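Local atomic coordinates of leucine aminopeptidase 2 (Saccharomyces cerevisiae, PDB entry 2XQ0), a protein that cleaves amino acids from the N-termini of di- and tripeptides with a single zinc ion and has a low epoxide hydrolase activity in vitro. Residues D479-M484 with L544-D549; V538-L543 with I568-Q573. All blocks are in the same frame, centred on the assembly; numbering follows the deposited sequence.

Contact 1. Residues D479-M484 with L544-D549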
loop_
_atom_site.group_PDB
_atom_site.type_symbol
_atom_site.label_atom_id
_atom_site.label_comp_id
_atom_site.label_asym_id
_atom_site.label_seq_id
_atom_site.Cartn_x
_atom_site.Cartn_y
_atom_site.Cartn_z
ATOM N N ASP A 479 0.261 -18.077 -26.208
ATOM C CA ASP A 479 1.107 -18.615 -27.270
ATOM C C ASP A 479 0.276 -18.962 -28.518
ATOM O O ASP A 479 0.610 -18.565 -29.637
ATOM C CB ASP A 479 1.880 -19.837 -26.765
ATOM C CG ASP A 479 2.833 -19.498 -25.623
ATOM O OD1 ASP A 479 3.092 -18.297 -25.402
ATOM O OD2 ASP A 479 3.330 -20.430 -24.948
ATOM N N LYS A 480 -0.821 -19.684 -28.316
ATOM C CA LYS A 480 -1.696 -20.101 -29.412
ATOM C C LYS A 480 -2.251 -18.906 -30.196
ATOM O O LYS A 480 -2.291 -18.929 -31.430
ATOM C CB LYS A 480 -2.846 -20.957 -28.878
ATOM C CG LYS A 480 -3.714 -21.594 -29.960
ATOM C CD LYS A 480 -4.953 -22.275 -29.350
ATOM C CE LYS A 480 -5.892 -22.817 -30.430
ATOM N NZ LYS A 480 -7.185 -23.338 -29.885
ATOM N N TRP A 481 -2.684 -17.871 -29.480
ATOM C CA TRP A 481 -3.148 -16.639 -30.112
ATOM C C TRP A 481 -2.045 -15.977 -30.910
ATOM O O TRP A 481 -2.282 -15.515 -32.024
ATOM C CB TRP A 481 -3.724 -15.648 -29.088
ATOM C CG TRP A 481 -5.198 -15.802 -28.945
ATOM C CD1 TRP A 481 -5.868 -16.500 -27.978
ATOM C CD2 TRP A 481 -6.192 -15.297 -29.839
ATOM N NE1 TRP A 481 -7.228 -16.431 -28.199
ATOM C CE2 TRP A 481 -7.449 -15.701 -29.341
ATOM C CE3 TRP A 481 -6.143 -14.541 -31.017
ATOM C CZ2 TRP A 481 -8.642 -15.364 -29.975
ATOM C CZ3 TRP A 481 -7.321 -14.205 -31.635
ATOM C CH2 TRP A 481 -8.556 -14.618 -31.119
ATOM N N VAL A 482 -0.843 -15.912 -30.343
ATOM C CA VAL A 482 0.264 -15.278 -31.054
ATOM C C VAL A 482 0.540 -15.993 -32.369
ATOM O O VAL A 482 0.809 -15.359 -33.393
ATOM C CB VAL A 482 1.547 -15.215 -30.193
ATOM C CG1 VAL A 482 2.713 -14.718 -31.027
ATOM C CG2 VAL A 482 1.339 -14.286 -29.002
ATOM N N GLU A 483 0.445 -17.319 -32.338
ATOM C CA GLU A 483 0.736 -18.147 -33.503
ATOM C C GLU A 483 -0.343 -18.006 -34.576
ATOM O O GLU A 483 -0.044 -17.780 -35.745
ATOM C CB GLU A 483 0.846 -19.619 -33.075
ATOM C CG GLU A 483 1.759 -20.471 -33.958
ATOM C CD GLU A 483 3.238 -20.136 -33.773
ATOM O OE1 GLU A 483 3.547 -19.056 -33.219
ATOM O OE2 GLU A 483 4.091 -20.954 -34.179
ATOM N N MET A 484 -1.598 -18.150 -34.163
ATOM C CA MET A 484 -2.729 -18.155 -35.077
ATOM C C MET A 484 -2.966 -16.801 -35.748
ATOM O O MET A 484 -3.552 -16.727 -36.829
ATOM C CB MET A 484 -3.985 -18.629 -34.347
ATOM C CG MET A 484 -3.908 -20.087 -33.922
ATOM S SD MET A 484 -3.604 -21.164 -35.343
ATOM C CE MET A 484 -2.664 -22.484 -34.555
ATOM N N LEU A 544 -11.407 -9.848 -28.993
ATOM C CA LEU A 544 -12.370 -9.094 -28.195
ATOM C C LEU A 544 -13.790 -9.606 -28.399
ATOM O O LEU A 544 -14.580 -9.661 -27.453
ATOM C CB LEU A 544 -12.293 -7.608 -28.543
ATOM C CG LEU A 544 -11.100 -6.806 -28.020
ATOM C CD1 LEU A 544 -9.775 -7.474 -28.329
ATOM C CD2 LEU A 544 -11.132 -5.404 -28.606
ATOM N N ASP A 545 -14.106 -9.975 -29.639
ATOM C CA ASP A 545 -15.425 -10.509 -29.970
ATOM C C ASP A 545 -15.705 -11.853 -29.291
ATOM O O ASP A 545 -16.663 -11.987 -28.528
ATOM C CB ASP A 545 -15.569 -10.652 -31.486
ATOM C CG ASP A 545 -16.827 -11.390 -31.880
ATOM O OD1 ASP A 545 -17.852 -11.221 -31.184
ATOM O OD2 ASP A 545 -16.789 -12.139 -32.884
ATOM N N ILE A 546 -14.862 -12.840 -29.577
ATOM C CA ILE A 546 -15.034 -14.193 -29.060
ATOM C C ILE A 546 -15.086 -14.214 -27.537
ATOM O O ILE A 546 -15.811 -15.015 -26.937
ATOM C CB ILE A 546 -13.889 -15.110 -29.539
ATOM C CG1 ILE A 546 -14.007 -15.372 -31.049
ATOM C CG2 ILE A 546 -13.887 -16.423 -28.760
ATOM C CD1 ILE A 546 -12.692 -15.760 -31.702
ATOM N N TYR A 547 -14.312 -13.325 -26.918
ATOM C CA TYR A 547 -14.171 -13.297 -25.465
ATOM C C TYR A 547 -14.955 -12.149 -24.834
ATOM O O TYR A 547 -14.661 -11.745 -23.715
ATOM C CB TYR A 547 -12.689 -13.173 -25.083
ATOM C CG TYR A 547 -11.833 -14.344 -25.528
ATOM C CD1 TYR A 547 -10.542 -14.155 -26.019
ATOM C CD2 TYR A 547 -12.322 -15.642 -25.462
ATOM C CE1 TYR A 547 -9.757 -15.246 -26.420
ATOM C CE2 TYR A 547 -11.556 -16.722 -25.859
ATOM C CZ TYR A 547 -10.276 -16.529 -26.339
ATOM O OH TYR A 547 -9.531 -17.634 -26.730
ATOM N N GLN A 548 -15.949 -11.621 -25.547
ATOM C CA GLN A 548 -16.612 -10.387 -25.101
ATOM C C GLN A 548 -17.213 -10.538 -23.717
ATOM O O GLN A 548 -17.118 -9.634 -22.887
ATOM C CB GLN A 548 -17.697 -9.936 -26.096
ATOM C CG GLN A 548 -18.795 -10.964 -26.319
ATOM C CD GLN A 548 -19.742 -10.579 -27.436
ATOM O OE1 GLN A 548 -19.867 -11.294 -28.433
ATOM N NE2 GLN A 548 -20.411 -9.440 -27.278
ATOM N N ASP A 549 -17.829 -11.687 -23.463
ATOM C CA ASP A 549 -18.547 -11.886 -22.209
ATOM C C ASP A 549 -17.632 -11.652 -21.017
ATOM O O ASP A 549 -17.883 -10.785 -20.177
ATOM C CB ASP A 549 -19.164 -13.285 -22.149
ATOM C CG ASP A 549 -20.371 -13.435 -23.076
ATOM O OD1 ASP A 549 -20.696 -14.585 -23.450
ATOM O OD2 ASP A 549 -20.992 -12.403 -23.428
#
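Ile-546 meets the edge of the Trp-481 indole with the end of its longer branch, CD1 lying 4.3 Å from CH2 of Trp-481, close to the ring plane. It is the last residue of helix 537-546, and a branched apolar side chain suits this buried position beside the hydrocarbon end of the indole. Tyr-547, the next residue, is where the backbone leaves helical geometry. Its CG stands anti to its own carbonyl carbon (chi1 -63°), and the ring runs from there toward helix 469-484. Trp-481 points back the other way, so the two rings pass with their outer edges side by side.

Their polar atoms meet at the edges. NE1 of Trp-481 gives its hydrogen to OH of Tyr-547 over 3.0 Å, and at 171° the bond is nearly straight. The hydroxyl oxygen lies almost exactly in the indole plane, directly ahead of the N-H. Alongside this bond CE1 of Tyr-547 packs 3.7 Å from CZ2 of Trp-481. The two rings touch rim to rim, with planes at 65°, so this is no face stack; the indole instead stacks on Phe-498. Asp-502 reaches the tyrosine hydroxyl through OD2 in a further hydrogen bond, while Ile-503 packs against the Tyr-547 side chain.

Both residue types suit the place: tryptophan offers a large apolar surface with one N-H at its rim, and tyrosine a long flat reach ending in a group that can both accept and donate. The buried indole N-H is thereby satisfied, and the phenol is gripped by two partners. Through this join the end of helix 469-484 is tied to the end of helix 537-546, and the nearby carboxylate of Asp-502 would probably polarise the tyrosine hydroxyl and strengthen its hold on the indole.

Contact 2. Residues V538-L543 with I568-Q573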
loop_
_atom_site.group_PDB
_atom_site.type_symbol
_atom_site.label_atom_id
_atom_site.label_comp_id
_atom_site.label_asym_id
_atom_site.label_seq_id
_atom_site.Cartn_x
_atom_site.Cartn_y
_atom_site.Cartn_z
ATOM N N VAL A 538 -7.815 -8.123 -37.599
ATOM C CA VAL A 538 -8.846 -9.165 -37.633
ATOM C C VAL A 538 -8.715 -10.086 -36.422
ATOM O O VAL A 538 -9.712 -10.457 -35.799
ATOM C CB VAL A 538 -8.795 -9.979 -38.944
ATOM C CG1 VAL A 538 -9.968 -10.948 -39.029
ATOM C CG2 VAL A 538 -8.817 -9.045 -40.122
ATOM N N ALA A 539 -7.478 -10.427 -36.074
ATOM C CA ALA A 539 -7.204 -11.242 -34.891
ATOM C C ALA A 539 -7.506 -10.504 -33.587
ATOM O O ALA A 539 -8.125 -11.056 -32.669
ATOM C CB ALA A 539 -5.752 -11.734 -34.911
ATOM N N SER A 540 -7.068 -9.254 -33.489
ATOM C CA SER A 540 -7.245 -8.527 -32.244
ATOM C C SER A 540 -8.726 -8.212 -32.038
ATOM O O SER A 540 -9.248 -8.313 -30.928
ATOM C CB SER A 540 -6.381 -7.266 -32.218
ATOM O OG SER A 540 -6.676 -6.446 -33.324
ATOM N N ARG A 541 -9.404 -7.857 -33.121
ATOM C CA ARG A 541 -10.856 -7.670 -33.100
ATOM C C ARG A 541 -11.624 -8.973 -32.818
ATOM O O ARG A 541 -12.603 -8.971 -32.069
ATOM C CB ARG A 541 -11.341 -7.012 -34.405
ATOM C CG ARG A 541 -10.888 -5.565 -34.556
ATOM C CD ARG A 541 -11.352 -4.946 -35.865
ATOM N NE ARG A 541 -11.328 -3.483 -35.819
ATOM C CZ ARG A 541 -10.286 -2.733 -36.167
ATOM N NH1 ARG A 541 -9.166 -3.297 -36.591
ATOM N NH2 ARG A 541 -10.365 -1.411 -36.090
ATOM N N ALA A 542 -11.180 -10.080 -33.416
ATOM C CA ALA A 542 -11.773 -11.394 -33.152
ATOM C C ALA A 542 -11.609 -11.792 -31.681
ATOM O O ALA A 542 -12.534 -12.331 -31.071
ATOM C CB ALA A 542 -11.162 -12.459 -34.061
ATOM N N LEU A 543 -10.422 -11.529 -31.132
ATOM C CA LEU A 543 -10.132 -11.763 -29.714
ATOM C C LEU A 543 -11.250 -11.159 -28.866
ATOM O O LEU A 543 -11.954 -11.857 -28.134
ATOM C CB LEU A 543 -8.792 -11.102 -29.342
ATOM C CG LEU A 543 -8.069 -11.383 -28.013
ATOM C CD1 LEU A 543 -8.998 -11.342 -26.807
ATOM C CD2 LEU A 543 -7.292 -12.690 -28.053
ATOM N N ILE A 568 -4.750 -1.036 -26.944
ATOM C CA ILE A 568 -3.749 -0.030 -27.303
ATOM C C ILE A 568 -2.553 -0.668 -28.012
ATOM O O ILE A 568 -2.105 -0.189 -29.052
ATOM C CB ILE A 568 -3.255 0.756 -26.067
ATOM C CG1 ILE A 568 -4.410 1.536 -25.427
ATOM C CG2 ILE A 568 -2.120 1.692 -26.446
ATOM C CD1 ILE A 568 -5.174 2.405 -26.403
ATOM N N PHE A 569 -2.045 -1.750 -27.434
ATOM C CA PHE A 569 -0.944 -2.510 -28.022
ATOM C C PHE A 569 -1.290 -2.978 -29.436
ATOM O O PHE A 569 -0.406 -3.166 -30.277
ATOM C CB PHE A 569 -0.584 -3.703 -27.126
ATOM C CG PHE A 569 0.573 -3.441 -26.202
ATOM C CD1 PHE A 569 0.409 -2.661 -25.063
ATOM C CD2 PHE A 569 1.829 -3.972 -26.472
ATOM C CE1 PHE A 569 1.475 -2.420 -24.211
ATOM C CE2 PHE A 569 2.899 -3.732 -25.624
ATOM C CZ PHE A 569 2.725 -2.952 -24.494
ATOM N N ALA A 570 -2.588 -3.154 -29.682
ATOM C CA ALA A 570 -3.103 -3.530 -30.991
ATOM C C ALA A 570 -3.535 -2.303 -31.794
ATOM O O ALA A 570 -3.991 -2.419 -32.930
ATOM C CB ALA A 570 -4.266 -4.512 -30.843
ATOM N N LYS A 571 -3.386 -1.129 -31.197
ATOM C CA LYS A 571 -3.726 0.116 -31.874
ATOM C C LYS A 571 -5.083 0.049 -32.585
ATOM O O LYS A 571 -5.202 0.433 -33.752
ATOM C CB LYS A 571 -2.621 0.503 -32.866
ATOM C CG LYS A 571 -1.269 0.774 -32.220
ATOM C CD LYS A 571 -0.229 1.179 -33.257
ATOM C CE LYS A 571 1.071 1.603 -32.593
ATOM N NZ LYS A 571 1.618 0.511 -31.739
ATOM N N LEU A 572 -6.098 -0.451 -31.885
ATOM C CA LEU A 572 -7.468 -0.379 -32.380
ATOM C C LEU A 572 -7.976 1.016 -32.076
ATOM O O LEU A 572 -8.413 1.296 -30.958
ATOM C CB LEU A 572 -8.362 -1.427 -31.710
ATOM C CG LEU A 572 -8.044 -2.900 -31.978
ATOM C CD1 LEU A 572 -8.930 -3.808 -31.139
ATOM C CD2 LEU A 572 -8.183 -3.227 -33.460
ATOM N N GLN A 573 -7.904 1.890 -33.075
ATOM C CA GLN A 573 -8.129 3.319 -32.872
ATOM C C GLN A 573 -9.538 3.669 -32.402
ATOM O O GLN A 573 -9.724 4.651 -31.684
ATOM C CB GLN A 573 -7.768 4.107 -34.134
ATOM C CG GLN A 573 -6.282 4.084 -34.467
ATOM C CD GLN A 573 -5.955 4.797 -35.769
ATOM O OE1 GLN A 573 -6.754 4.803 -36.706
ATOM N NE2 GLN A 573 -4.772 5.398 -35.833
#
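Ser-540 and Ala-570 bring the two backbones to 6.6 Å between their CA atoms, and the chains diverge a little to 8.1 Å between the CA atoms of Arg-541 and Leu-572. Such a close approach calls for small side chains. CB of Ser-540 meets CB of Ala-570 at 3.7 Å, methylene against methyl. The serine hydroxyl sits between its own backbone N and carbonyl carbon (chi1 57°) and is hydrogen-bonded to the carbonyl of Pro-537, one turn back in the helix. With that polar need met inside its own helix, OG can lie 3.6 Å from CD2 of Leu-572, an apolar methyl that offers it no bond.

The second chain can turn here because helix 557-569 ends in a Schellman motif, with Lys-571 taking a positive phi of 46° as the backbone leaves the helix. The turn brings Ala-570 and then Leu-572 against helix 537-546, joining two helices of the C-terminal helical domain of the leukotriene A4 hydrolase family, while the lysine side chain starts out away from the contact.

Leu-572 fills the space between Ser-540 and Arg-541. Its CD2 lies over one face of the Arg-541 guanidinium, offset toward the rim and only 3.3 Å from NH1, while CG of the same arginine comes within 3.7 Å of that methyl. An arginine suits this exposed place, giving the leucine an apolar stem and a flat face to rest on. Extended from CG to NE, it lies along the leucine, the two running in opposing senses. An alanine at Leu-572 is likely to open a gap beside Ser-540 and leave the guanidinium without the methyl that rests on its face. NH2 of Arg-541 forms a salt bridge with Glu-574, just beyond the turn.

Overall arrangement
Contact 1 and contact 2 share helix 537-546, and their centres lie about 10 Å apart. Their segments alternate along the chain; the shared helix and the residue just after it meet helix 469-484 in the first, and the helix meets the end of helix 557-569 in the second. The two also touch directly: CE2 of Trp-481 lies 3.3 Å from CD2 of Leu-543, CZ3 of the same indole packs 3.4 Å from O of Ala-539, and CD2 of Leu-544 meets CD1 of Leu-572 at 3.7 Å. Both centres are about 33 Å from the centre of the chain, away from the zinc held by His-301, His-305 and Glu-324 and from the bestatin pocket.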